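Local structure of urea carboxylase (Thermus thermophilus, 3OEP) at residues Ala149-Gly154 against Gly158-Pro163; Ser174-Tyr179 against Pro186-Pro191. The protein is of unknown function; a KipI-KipA homologue once mistaken for an allophanate hydrolase, it may bind ATP. One frame throughout, in Å; residues are numbered along the deposited sequence. Where two conformers were deposited one is given.

Contact 1 (Ala149-Gly154 against Gly158-Pro163); sequences AVAVAG and GIYPLP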
loop_
_atom_site.group_PDB
_atom_site.type_symbol
_atom_site.label_atom_id
_atom_site.label_comp_id
_atom_site.label_asym_id
_atom_site.label_seq_id
_atom_site.Cartn_x
_atom_site.Cartn_y
_atom_site.Cartn_z
ATOM N N ALA A 149 6.123 -17.962 8.721
ATOM C CA ALA A 149 6.142 -18.033 10.179
ATOM C C ALA A 149 4.717 -17.999 10.730
ATOM O O ALA A 149 3.886 -17.197 10.299
ATOM C CB ALA A 149 6.973 -16.888 10.768
ATOM N N VAL A 150 4.444 -18.909 11.658
ATOM C CA VAL A 150 3.176 -18.987 12.375
ATOM C C VAL A 150 3.416 -18.431 13.781
ATOM O O VAL A 150 4.331 -18.873 14.486
ATOM C CB VAL A 150 2.683 -20.442 12.459
ATOM C CG1 VAL A 150 1.463 -20.559 13.381
ATOM C CG2 VAL A 150 2.368 -20.989 11.054
ATOM N N ALA A 151 2.580 -17.483 14.199
ATOM C CA ALA A 151 2.873 -16.673 15.381
ATOM C C ALA A 151 1.643 -16.355 16.207
ATOM O O ALA A 151 0.519 -16.406 15.701
ATOM C CB ALA A 151 3.568 -15.377 14.959
ATOM N N VAL A 152 1.857 -16.050 17.486
ATOM C CA VAL A 152 0.758 -15.675 18.374
ATOM C C VAL A 152 1.049 -14.388 19.140
ATOM O O VAL A 152 2.191 -14.087 19.499
ATOM C CB VAL A 152 0.391 -16.793 19.385
ATOM C CG1 VAL A 152 -0.087 -18.049 18.661
ATOM C CG2 VAL A 152 1.571 -17.117 20.317
ATOM N N ALA A 153 -0.011 -13.637 19.392
ATOM C CA ALA A 153 0.048 -12.487 20.278
ATOM C C ALA A 153 -1.345 -12.287 20.840
ATOM O O ALA A 153 -2.305 -12.072 20.094
ATOM C CB ALA A 153 0.521 -11.255 19.540
ATOM N N GLY A 154 -1.447 -12.383 22.161
ATOM C CA GLY A 154 -2.725 -12.316 22.851
ATOM C C GLY A 154 -3.713 -13.328 22.298
ATOM O O GLY A 154 -3.384 -14.499 22.123
ATOM N N GLY A 158 -1.438 -15.718 13.642
ATOM C CA GLY A 158 -1.295 -15.264 12.271
ATOM C C GLY A 158 -0.220 -16.021 11.529
ATOM O O GLY A 158 0.563 -16.767 12.129
ATOM N N ILE A 159 -0.208 -15.844 10.211
ATOM C CA ILE A 159 0.783 -16.478 9.348
ATOM C C ILE A 159 1.405 -15.392 8.480
ATOM O O ILE A 159 0.703 -14.739 7.717
ATOM C CB ILE A 159 0.161 -17.552 8.437
ATOM C CG1 ILE A 159 -0.640 -18.572 9.261
ATOM C CG2 ILE A 159 1.267 -18.245 7.625
ATOM C CD1 ILE A 159 -1.516 -19.485 8.443
ATOM N N TYR A 160 2.709 -15.181 8.626
ATOM C CA TYR A 160 3.433 -14.195 7.809
ATOM C C TYR A 160 3.583 -14.777 6.396
ATOM O O TYR A 160 4.263 -15.779 6.224
ATOM C CB TYR A 160 4.811 -13.896 8.421
ATOM C CG TYR A 160 4.780 -13.110 9.713
ATOM C CD1 TYR A 160 5.103 -11.757 9.738
ATOM C CD2 TYR A 160 4.436 -13.717 10.921
ATOM C CE1 TYR A 160 5.076 -11.026 10.923
ATOM C CE2 TYR A 160 4.404 -12.993 12.116
ATOM C CZ TYR A 160 4.721 -11.645 12.108
ATOM O OH TYR A 160 4.696 -10.920 13.280
ATOM N N PRO A 161 2.950 -14.163 5.374
ATOM C CA PRO A 161 3.053 -14.741 4.024
ATOM C C PRO A 161 4.378 -14.432 3.325
ATOM O O PRO A 161 4.788 -15.169 2.422
ATOM C CB PRO A 161 1.899 -14.072 3.259
ATOM C CG PRO A 161 1.081 -13.359 4.293
ATOM C CD PRO A 161 2.008 -13.031 5.398
ATOM N N LEU A 162 5.002 -13.334 3.741
ATOM C CA LEU A 162 6.218 -12.794 3.152
ATOM C C LEU A 162 7.129 -12.360 4.298
ATOM O O LEU A 162 6.636 -12.060 5.396
ATOM C CB LEU A 162 5.891 -11.551 2.316
ATOM C CG LEU A 162 4.907 -11.684 1.145
ATOM C CD1 LEU A 162 3.856 -10.577 1.167
ATOM C CD2 LEU A 162 5.642 -11.682 -0.172
ATOM N N PRO A 163 8.447 -12.299 4.054
ATOM C CA PRO A 163 9.326 -11.778 5.098
ATOM C C PRO A 163 8.966 -10.341 5.447
ATOM O O PRO A 163 8.709 -9.532 4.553
ATOM C CB PRO A 163 10.722 -11.848 4.468
ATOM C CG PRO A 163 10.603 -12.798 3.340
ATOM C CD PRO A 163 9.199 -12.697 2.851
#
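Y160 lays its ring alongside strand 149-153, turning one edge toward A149 O and A151 CB, both near the ring plane. Y160 CE2 comes within 3.8 Å of A151 CB and Y160 CD2 within 3.6 Å of A149 O, with A149 CB a further apolar neighbour. The ring reaches back along the neighbouring strand because CG stands beside the backbone N of Y160 and anti to its carbonyl carbon (chi1 -70°). Y160 N gives a hydrogen bond of 2.9 Å to A149 O, lying in that carbonyl's plane, so backbone and ring edge grip the same residue. Farther along, A151 and G158 form a hydrogen-bonded pair, each N-H meeting the other's carbonyl: A151 N to G158 O is 3.0 Å and G158 N to A151 O 2.9 Å. Between that pair and the Y160 N-A149 O bond, V150 and I159 make the non-hydrogen-bonded pair and put their side chains on the other face of the sheet, where V150 CG2 meets I159 CG1 at 4.3 Å. F123 packs edge-to-face with the tyrosine ring, and Y160 OH hydrogen-bonds a glycerol, probably from the crystallisation liquor. Two antiparallel strands joined by a short turn make this a buried beta hairpin within the family's cyclophilin-like fold.

Contact 2 (Ser174-Tyr179 against Pro186-Pro191); sequences SLVAVY and PFLLRP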
loop_
_atom_site.group_PDB
_atom_site.type_symbol
_atom_site.label_atom_id
_atom_site.label_comp_id
_atom_site.label_asym_id
_atom_site.label_seq_id
_atom_site.Cartn_x
_atom_site.Cartn_y
_atom_site.Cartn_z
ATOM N N SER A 174 4.460 -22.545 8.576
ATOM C CA SER A 174 3.388 -23.108 7.763
ATOM C C SER A 174 3.997 -23.889 6.604
ATOM O O SER A 174 4.951 -23.429 5.974
ATOM C CB SER A 174 2.475 -22.008 7.224
ATOM O OG SER A 174 1.486 -22.539 6.352
ATOM N N LEU A 175 3.445 -25.070 6.331
ATOM C CA LEU A 175 3.949 -25.918 5.256
ATOM C C LEU A 175 3.167 -25.702 3.954
ATOM O O LEU A 175 3.381 -26.411 2.957
ATOM C CB LEU A 175 3.963 -27.383 5.689
ATOM C CG LEU A 175 4.760 -27.619 6.978
ATOM C CD1 LEU A 175 4.796 -29.105 7.316
ATOM C CD2 LEU A 175 6.177 -27.051 6.876
ATOM N N VAL A 176 2.269 -24.716 3.984
ATOM C CA VAL A 176 1.602 -24.212 2.785
ATOM C C VAL A 176 1.799 -22.697 2.709
ATOM O O VAL A 176 1.816 -22.008 3.735
ATOM C CB VAL A 176 0.092 -24.547 2.767
ATOM C CG1 VAL A 176 -0.120 -26.053 2.641
ATOM C CG2 VAL A 176 -0.609 -24.006 4.012
ATOM N N ALA A 177 1.966 -22.184 1.492
ATOM C CA ALA A 177 2.106 -20.749 1.274
ATOM C C ALA A 177 0.711 -20.134 1.227
ATOM O O ALA A 177 -0.106 -20.486 0.371
ATOM C CB ALA A 177 2.867 -20.473 -0.033
ATOM N N VAL A 178 0.423 -19.229 2.154
ATOM C CA VAL A 178 -0.901 -18.600 2.195
ATOM C C VAL A 178 -1.074 -17.574 1.061
ATOM O O VAL A 178 -2.199 -17.251 0.676
ATOM C CB VAL A 178 -1.210 -17.991 3.586
ATOM C CG1 VAL A 178 -1.168 -19.087 4.661
ATOM C CG2 VAL A 178 -0.247 -16.858 3.931
ATOM N N TYR A 179 0.041 -17.110 0.495
ATOM C CA TYR A 179 0.023 -16.115 -0.573
ATOM C C TYR A 179 1.029 -16.466 -1.665
ATOM O O TYR A 179 2.206 -16.665 -1.385
ATOM C CB TYR A 179 0.337 -14.736 0.005
ATOM C CG TYR A 179 0.543 -13.662 -1.038
ATOM C CD1 TYR A 179 -0.488 -13.294 -1.894
ATOM C CD2 TYR A 179 1.764 -13.014 -1.167
ATOM C CE1 TYR A 179 -0.303 -12.314 -2.866
ATOM C CE2 TYR A 179 1.957 -12.027 -2.123
ATOM C CZ TYR A 179 0.920 -11.681 -2.969
ATOM O OH TYR A 179 1.102 -10.701 -3.919
ATOM N N PRO A 186 -4.309 -16.914 -5.830
ATOM C CA PRO A 186 -3.182 -16.386 -5.064
ATOM C C PRO A 186 -3.353 -16.428 -3.552
ATOM O O PRO A 186 -2.378 -16.667 -2.841
ATOM C CB PRO A 186 -3.098 -14.924 -5.524
ATOM C CG PRO A 186 -3.650 -14.935 -6.876
ATOM C CD PRO A 186 -4.729 -15.974 -6.883
ATOM N N PHE A 187 -4.574 -16.175 -3.078
ATOM C CA PHE A 187 -4.850 -16.067 -1.646
ATOM C C PHE A 187 -5.532 -17.332 -1.156
ATOM O O PHE A 187 -6.646 -17.651 -1.575
ATOM C CB PHE A 187 -5.726 -14.840 -1.363
ATOM C CG PHE A 187 -5.096 -13.550 -1.785
ATOM C CD1 PHE A 187 -4.224 -12.881 -0.935
ATOM C CD2 PHE A 187 -5.341 -13.016 -3.046
ATOM C CE1 PHE A 187 -3.618 -11.697 -1.324
ATOM C CE2 PHE A 187 -4.738 -11.834 -3.441
ATOM C CZ PHE A 187 -3.877 -11.170 -2.579
ATOM N N LEU A 188 -4.848 -18.055 -0.276
ATOM C CA LEU A 188 -5.380 -19.292 0.288
ATOM C C LEU A 188 -6.536 -18.999 1.237
ATOM O O LEU A 188 -7.466 -19.800 1.357
ATOM C CB LEU A 188 -4.287 -20.029 1.045
ATOM C CG LEU A 188 -4.657 -21.423 1.555
ATOM C CD1 LEU A 188 -4.800 -22.383 0.387
ATOM C CD2 LEU A 188 -3.608 -21.910 2.536
ATOM N N LEU A 189 -6.461 -17.854 1.912
ATOM C CA LEU A 189 -7.428 -17.502 2.940
ATOM C C LEU A 189 -8.165 -16.228 2.585
ATOM O O LEU A 189 -7.601 -15.300 1.995
ATOM C CB LEU A 189 -6.732 -17.331 4.286
ATOM C CG LEU A 189 -6.173 -18.626 4.872
ATOM C CD1 LEU A 189 -5.319 -18.337 6.101
ATOM C CD2 LEU A 189 -7.290 -19.607 5.204
ATOM N N ARG A 190 -9.436 -16.197 2.959
ATOM C CA ARG A 190 -10.270 -15.036 2.759
ATOM C C ARG A 190 -10.865 -14.628 4.094
ATOM O O ARG A 190 -10.971 -15.452 5.007
ATOM C CB ARG A 190 -11.377 -15.350 1.760
ATOM N N PRO A 191 -11.256 -13.351 4.220
ATOM C CA PRO A 191 -11.925 -12.925 5.441
ATOM C C PRO A 191 -13.140 -13.807 5.709
ATOM O O PRO A 191 -13.892 -14.129 4.786
ATOM C CB PRO A 191 -12.342 -11.479 5.136
ATOM C CG PRO A 191 -11.476 -11.053 4.001
ATOM C CD PRO A 191 -11.196 -12.278 3.212
HETATM O O HOH W 1 -4.239 -15.568 2.163
#
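Y179 and F187 carry the close part of this contact, their side chains lying side by side and pointing the same way. Y179 CD1 approaches F187 CE1 to 3.6 Å, with the ring planes 33° apart, an oblique meeting. Having CG anti to its backbone N (chi1 172°) swings the tyrosine ring toward the phenylalanine, and its OH is held beyond the contact by the carbonyl of G355. Replacing F187 with an alanine would probably open a gap beside the Y179 ring and leave that flank without its aromatic partner. Next to the rings, L188 N donates a nearly straight hydrogen bond of 2.9 Å to V178 O (175° at the hydrogen), and Y179 CA brings its hydrogen to P186 O. A water beside that bond accepts from L189 N at 3.2 Å and lies 3.0 Å from V178 O. The two segments belong to one long loop between strands 169-174 and 194-199 of the cyclophilin-like domain, bridged here just once, at Y179 and F187, rather than paired as a sheet. R183, from the intervening turn, hydrogen-bonds both A177 O and P186 O. Buried but longer is V178 CG1 to L189 CD1, 4.5 Å. The looser side is where V176 and L188 are partly exposed: their side chains cross at about a right angle, V176 CG2 3.9 Å from L188 CD2 in one of two V176 conformers.

Contact 1 closes before contact 2 opens along the chain, and their centres lie about 12 Å apart in the same cyclophilin-like domain. Strand 169-174 connects them: it pairs with strand 149-153 of the hairpin, then runs out at S174 into the loop of contact 2. The two touch directly. P161, just past the hairpin, puts CB 3.6 Å from V178 CG2 and also meets the CB of Y179, while I159 CD1 packs on V178 CG1 and V150 CG2 lies against the backbone of S174. One apolar cluster thus runs from the hairpin face bearing V150 and I159 into the loop, which packs against the hairpin through I159, P161 and V178 before the chain returns as strand 194-199.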